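Local atomic coordinates of sporulation-control protein spo0M (Bacillus subtilis, PDB entry 5CL2), a protein that controls expression of spo0A and is required for Bacillus subtilis to pass the morphological stage 0 of sporulation. Residues A[228-231]-A[232-236]; A[173-176]-A[177-180]. All coordinates share one frame; numbering follows the deposited sequence.

Contact 1 of 2, residues A[228-231]-A[232-236]; sequences FSQS and ELEDT
Phe-228 and Leu-233 form the tightly packed side of this local contact, where the end of a strand turns straight into a short helix. CB of Phe-228 lies 3.8 Å from Leu-233 CG, and Leu-233 CD2 approaches the phenyl ring obliquely, while CB of Glu-232 sits near the ring plane at its edge. Both apolar side chains are buried: the ring reaches Leu-239, Val-242 and Ile-246 of helix 236-248, and Leu-233 packs on Trp-133 and Val-137 of helix 132-143. The carbonyl of Ser-229 receives Leu-233 N at 3.1 Å, and the methyl CD1 of Leu-233 crowds against the same oxygen at 3.2 Å. Ser-229 and Glu-232 form a capping box at the start of helix 230-234. Ser-229 N donates to Glu-232 OE1 (3.1 Å), arriving from above the carboxylate, 40° out of its plane. Separately, Ser-229 OG, at the N-cap, takes a weak capping bond from Ser-231 N. With CG of Glu-232 anti to its carbonyl carbon (chi1 -46°), the extended chain runs back beside Ser-229, Glu-232 CG lying 3.5 Å from Ser-229 OG. The solvent side is looser. Here Gln-230 reaches along the helix to Glu-234, Gln-230 NE2 meeting Glu-234 OE1 at 3.1 Å in a bent bond, with the amide and carboxylate planes 37° apart. The other end of that amide, Gln-230 OE1, is bound by Gln-222 NE2 of the second subunit. Past it the turn slackens, Ser-231 O accepting weak bonds from Glu-234 N and Asp-235 N.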
ATOM      1  N   PHE A 228      -8.691 -11.040  11.576  1.00 58.08           N
ATOM      2  CA  PHE A 228     -10.019 -11.109  12.182  1.00 61.91           C
ATOM      3  C   PHE A 228     -11.050 -10.502  11.240  1.00 69.07           C
ATOM      4  O   PHE A 228     -10.775  -9.498  10.563  1.00 70.81           O
ATOM      5  CB  PHE A 228     -10.074 -10.332  13.505  1.00 60.62           C
ATOM      6  CG  PHE A 228      -9.174 -10.872  14.587  1.00 62.51           C
ATOM      7  CD1 PHE A 228      -7.793 -10.752  14.494  1.00 58.22           C
ATOM      8  CD2 PHE A 228      -9.715 -11.439  15.728  1.00 63.42           C
ATOM      9  CE1 PHE A 228      -6.976 -11.239  15.502  1.00 58.75           C
ATOM     10  CE2 PHE A 228      -8.895 -11.921  16.736  1.00 62.10           C
ATOM     11  CZ  PHE A 228      -7.532 -11.816  16.621  1.00 57.56           C
ATOM     12  N   SER A 229     -12.253 -11.061  11.220  1.00 73.11           N
ATOM     13  CA  SER A 229     -13.311 -10.480  10.406  1.00 72.05           C
ATOM     14  C   SER A 229     -14.140  -9.554  11.256  1.00 69.12           C
ATOM     15  O   SER A 229     -13.949  -9.486  12.464  1.00 70.54           O
ATOM     16  CB  SER A 229     -14.220 -11.554   9.834  1.00 68.84           C
ATOM     17  OG  SER A 229     -15.145 -11.950  10.834  1.00 75.39           O
ATOM     18  N   GLN A 230     -15.100  -8.886  10.624  1.00 72.59           N
ATOM     19  CA  GLN A 230     -16.005  -7.980  11.324  1.00 72.02           C
ATOM     20  C   GLN A 230     -16.782  -8.668  12.459  1.00 73.72           C
ATOM     21  O   GLN A 230     -16.904  -8.111  13.557  1.00 71.18           O
ATOM     22  CB  GLN A 230     -16.989  -7.364  10.335  1.00 67.64           C
ATOM     23  CG  GLN A 230     -18.074  -6.518  10.976  1.00 72.59           C
ATOM     24  CD  GLN A 230     -18.847  -5.679   9.959  1.00 74.78           C
ATOM     25  OE1 GLN A 230     -18.807  -5.948   8.754  1.00 76.35           O
ATOM     26  NE2 GLN A 230     -19.548  -4.656  10.443  1.00 67.48           N
ATOM     27  N   SER A 231     -17.313  -9.863  12.187  1.00 69.91           N
ATOM     28  CA  SER A 231     -18.124 -10.576  13.180  1.00 79.62           C
ATOM     29  C   SER A 231     -17.310 -10.858  14.442  1.00 74.25           C
ATOM     30  O   SER A 231     -17.771 -10.613  15.559  1.00 75.74           O
ATOM     31  CB  SER A 231     -18.648 -11.917  12.624  1.00 76.69           C
ATOM     32  OG  SER A 231     -19.231 -11.775  11.338  1.00 84.06           O
ATOM     33  N   GLU A 232     -16.103 -11.382  14.247  1.00 67.41           N
ATOM     34  CA  GLU A 232     -15.227 -11.686  15.357  1.00 73.45           C
ATOM     35  C   GLU A 232     -14.900 -10.417  16.157  1.00 76.31           C
ATOM     36  O   GLU A 232     -14.921 -10.423  17.395  1.00 72.70           O
ATOM     37  CB  GLU A 232     -13.947 -12.361  14.852  1.00 75.39           C
ATOM     38  CG  GLU A 232     -14.199 -13.467  13.829  1.00 74.76           C
ATOM     39  CD  GLU A 232     -12.933 -14.184  13.391  1.00 76.55           C
ATOM     40  OE1 GLU A 232     -12.496 -13.971  12.239  1.00 75.63           O
ATOM     41  OE2 GLU A 232     -12.376 -14.966  14.196  1.00 82.60           O
ATOM     42  N   LEU A 233     -14.621  -9.320  15.452  1.00 75.21           N
ATOM     43  CA  LEU A 233     -14.226  -8.082  16.116  1.00 68.84           C
ATOM     44  C   LEU A 233     -15.370  -7.495  16.918  1.00 71.17           C
ATOM     45  O   LEU A 233     -15.145  -6.850  17.944  1.00 73.88           O
ATOM     46  CB  LEU A 233     -13.723  -7.055  15.094  1.00 68.68           C
ATOM     47  CG  LEU A 233     -12.387  -7.415  14.448  1.00 68.27           C
ATOM     48  CD1 LEU A 233     -12.259  -6.783  13.085  1.00 61.45           C
ATOM     49  CD2 LEU A 233     -11.235  -7.005  15.352  1.00 59.78           C
ATOM     50  N   GLU A 234     -16.599  -7.718  16.467  1.00 71.94           N
ATOM     51  CA  GLU A 234     -17.732  -7.127  17.170  1.00 75.82           C
ATOM     52  C   GLU A 234     -18.324  -8.010  18.284  1.00 78.18           C
ATOM     53  O   GLU A 234     -19.239  -7.581  18.989  1.00 79.35           O
ATOM     54  CB  GLU A 234     -18.796  -6.701  16.153  1.00 76.27           C
ATOM     55  CG  GLU A 234     -18.210  -5.710  15.135  1.00 76.04           C
ATOM     56  CD  GLU A 234     -19.249  -4.926  14.332  1.00 80.74           C
ATOM     57  OE1 GLU A 234     -19.862  -5.503  13.403  1.00 81.06           O
ATOM     58  OE2 GLU A 234     -19.429  -3.717  14.622  1.00 77.70           O
ATOM     59  N   ASP A 235     -17.814  -9.226  18.469  1.00 79.95           N
ATOM     60  CA  ASP A 235     -18.224  -9.981  19.655  1.00 82.64           C
ATOM     61  C   ASP A 235     -17.041 -10.092  20.613  1.00 81.72           C
ATOM     62  O   ASP A 235     -16.116 -10.890  20.419  1.00 79.95           O
ATOM     63  CB  ASP A 235     -18.750 -11.369  19.323  1.00 83.59           C
ATOM     64  CG  ASP A 235     -19.076 -12.164  20.578  1.00 87.07           C
ATOM     65  OD1 ASP A 235     -19.527 -11.543  21.570  1.00 88.75           O
ATOM     66  OD2 ASP A 235     -18.873 -13.399  20.573  1.00 87.35           O
ATOM     67  N   THR A 236     -17.149  -9.331  21.693  1.00 83.65           N
ATOM     68  CA  THR A 236     -16.014  -8.914  22.499  1.00 81.08           C
ATOM     69  C   THR A 236     -15.411 -10.025  23.366  1.00 80.88           C
ATOM     70  O   THR A 236     -14.178 -10.142  23.462  1.00 79.70           O
ATOM     71  CB  THR A 236     -16.419  -7.702  23.377  1.00 86.69           C
ATOM     72  OG1 THR A 236     -17.522  -8.055  24.222  1.00 94.61           O
ATOM     73  CG2 THR A 236     -16.837  -6.529  22.494  1.00 76.08           C
TER

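Contact 2 of 2, residues A[173-176]-A[177-180]; sequences PTSG and YYRQ
Ser-175 holds the backbone N atoms of Tyr-178 and Arg-179 through two acceptors. Its OG takes Tyr-178 N at 3.3 Å in a nearly straight bond (167°), and its carbonyl oxygen takes Arg-179 N at 2.8 Å. With OG set between the backbone N and the carbonyl carbon (chi1 79°), the hydroxyl reaches forward over the helix start and also lies 3.5 Å from CD2 of Tyr-178, oblique to that ring. Without the hydroxyl, as with an alanine here, Tyr-178 N would probably lose its capping acceptor at the first turn. Behind the serine, CB of Pro-173 presses against the Tyr-178 to Arg-179 peptide, 3.4 Å from Arg-179 N and 3.7 Å from Tyr-178 CB. The side chain of Arg-179, extended from CG to NE, folds back along the incoming chain and lays one face of its guanidinium over the Thr-174 backbone, with CA of Thr-174 3.6 Å above the plane and Arg-179 NH1 3.0 Å from Thr-174 O. Farther out, the Tyr-178 ring meets Phe-146 at about 40°, Leu-182 backs Pro-173, and Tyr-177 touches Asp-248 of the C-terminal helix. A serine N-cap, followed by the next backbone bond, Gln-180 N to Gly-176 O, thus starts helix 176-181 after a two-residue link from strand 165-173.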
ATOM      1  N   PRO A 173       2.850  -5.192  30.548  1.00 45.99           N
ATOM      2  CA  PRO A 173       2.104  -6.220  31.300  1.00 50.05           C
ATOM      3  C   PRO A 173       1.740  -5.687  32.669  1.00 49.32           C
ATOM      4  O   PRO A 173       2.617  -5.161  33.343  1.00 51.95           O
ATOM      5  CB  PRO A 173       3.094  -7.407  31.403  1.00 44.12           C
ATOM      6  CG  PRO A 173       4.440  -6.826  31.156  1.00 49.41           C
ATOM      7  CD  PRO A 173       4.219  -5.622  30.219  1.00 46.73           C
ATOM      8  N   THR A 174       0.475  -5.771  33.055  1.00 48.51           N
ATOM      9  CA  THR A 174       0.070  -5.366  34.396  1.00 52.79           C
ATOM     10  C   THR A 174      -0.216  -6.494  35.385  1.00 58.93           C
ATOM     11  O   THR A 174      -0.510  -6.223  36.544  1.00 59.64           O
ATOM     12  CB  THR A 174      -1.161  -4.489  34.334  1.00 54.38           C
ATOM     13  OG1 THR A 174      -2.250  -5.258  33.810  1.00 58.47           O
ATOM     14  CG2 THR A 174      -0.900  -3.315  33.424  1.00 53.93           C
ATOM     15  N   SER A 175      -0.149  -7.745  34.936  1.00 56.95           N
ATOM     16  CA  SER A 175      -0.413  -8.893  35.812  1.00 55.53           C
ATOM     17  C   SER A 175       0.835  -9.746  35.975  1.00 54.43           C
ATOM     18  O   SER A 175       1.729  -9.695  35.124  1.00 52.90           O
ATOM     19  CB  SER A 175      -1.578  -9.738  35.267  1.00 56.03           C
ATOM     20  OG  SER A 175      -1.164 -10.588  34.209  1.00 55.90           O
ATOM     21  N   GLY A 176       0.909 -10.508  37.071  1.00 52.56           N
ATOM     22  CA  GLY A 176       2.042 -11.382  37.290  1.00 44.17           C
ATOM     23  C   GLY A 176       2.251 -12.336  36.127  1.00 48.25           C
ATOM     24  O   GLY A 176       3.388 -12.553  35.684  1.00 45.30           O
ATOM     25  N   TYR A 177       1.157 -12.866  35.586  1.00 50.65           N
ATOM     26  CA  TYR A 177       1.258 -13.837  34.495  1.00 53.40           C
ATOM     27  C   TYR A 177       1.949 -13.203  33.292  1.00 53.23           C
ATOM     28  O   TYR A 177       2.929 -13.732  32.738  1.00 54.37           O
ATOM     29  CB  TYR A 177      -0.122 -14.342  34.061  1.00 55.29           C
ATOM     30  CG  TYR A 177      -0.053 -15.431  33.004  1.00 58.77           C
ATOM     31  CD1 TYR A 177       0.676 -16.587  33.236  1.00 57.45           C
ATOM     32  CD2 TYR A 177      -0.685 -15.291  31.765  1.00 59.29           C
ATOM     33  CE1 TYR A 177       0.756 -17.584  32.294  1.00 62.22           C
ATOM     34  CE2 TYR A 177      -0.602 -16.284  30.808  1.00 59.75           C
ATOM     35  CZ  TYR A 177       0.120 -17.435  31.083  1.00 62.00           C
ATOM     36  OH  TYR A 177       0.219 -18.451  30.152  1.00 59.39           O
ATOM     37  N   TYR A 178       1.459 -12.031  32.906  1.00 52.13           N
ATOM     38  CA  TYR A 178       1.986 -11.418  31.701  1.00 52.71           C
ATOM     39  C   TYR A 178       3.368 -10.788  31.925  1.00 47.59           C
ATOM     40  O   TYR A 178       4.205 -10.839  31.024  1.00 50.49           O
ATOM     41  CB  TYR A 178       0.936 -10.458  31.132  1.00 47.17           C
ATOM     42  CG  TYR A 178      -0.162 -11.272  30.427  1.00 50.15           C
ATOM     43  CD1 TYR A 178       0.169 -12.223  29.471  1.00 52.16           C
ATOM     44  CD2 TYR A 178      -1.503 -11.144  30.765  1.00 53.14           C
ATOM     45  CE1 TYR A 178      -0.793 -12.993  28.824  1.00 53.03           C
ATOM     46  CE2 TYR A 178      -2.476 -11.919  30.123  1.00 55.16           C
ATOM     47  CZ  TYR A 178      -2.111 -12.835  29.159  1.00 54.11           C
ATOM     48  OH  TYR A 178      -3.068 -13.593  28.533  1.00 58.97           O
ATOM     49  N   ARG A 179       3.653 -10.305  33.132  1.00 44.25           N
ATOM     50  CA  ARG A 179       5.026  -9.921  33.492  1.00 44.32           C
ATOM     51  C   ARG A 179       5.989 -11.087  33.325  1.00 51.47           C
ATOM     52  O   ARG A 179       7.106 -10.923  32.841  1.00 52.08           O
ATOM     53  CB  ARG A 179       5.090  -9.418  34.927  1.00 46.25           C
ATOM     54  CG  ARG A 179       4.382  -8.083  35.110  1.00 56.02           C
ATOM     55  CD  ARG A 179       4.641  -7.472  36.490  1.00 59.21           C
ATOM     56  NE  ARG A 179       4.093  -6.120  36.557  1.00 66.09           N
ATOM     57  CZ  ARG A 179       2.917  -5.811  37.097  1.00 65.78           C
ATOM     58  NH1 ARG A 179       2.177  -6.764  37.665  1.00 65.18           N
ATOM     59  NH2 ARG A 179       2.497  -4.543  37.100  1.00 63.52           N
ATOM     60  N   GLN A 180       5.539 -12.276  33.725  1.00 49.54           N
ATOM     61  CA  GLN A 180       6.367 -13.452  33.595  1.00 51.57           C
ATOM     62  C   GLN A 180       6.561 -13.760  32.110  1.00 46.77           C
ATOM     63  O   GLN A 180       7.636 -14.208  31.701  1.00 45.39           O
ATOM     64  CB  GLN A 180       5.738 -14.636  34.335  1.00 55.25           C
ATOM     65  CG  GLN A 180       6.699 -15.746  34.597  1.00 52.90           C
ATOM     66  CD  GLN A 180       7.695 -15.399  35.679  1.00 55.94           C
ATOM     67  OE1 GLN A 180       8.903 -15.559  35.491  1.00 60.40           O
ATOM     68  NE2 GLN A 180       7.197 -14.923  36.829  1.00 52.87           N
TER

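In the fold
Following the chain from the N terminus, contact 2 comes first, joining the end of strand 165-173 to helix 176-181 before strand 185-191 returns to the same antiparallel sheet. After strand 195-202 and the segment that follows it, contact 1 closes the turn from strand 224-229, an outermost strand of that sheet within this chain, into helix 230-234. The two are in series, neither enclosing nor crossing the other, and their nearest atoms stay about 13 Å apart. Helix 236-248 is their common neighbour: it meets contact 1 through Phe-228 and contact 2 through its two tyrosines, Tyr-178 touching Glu-244.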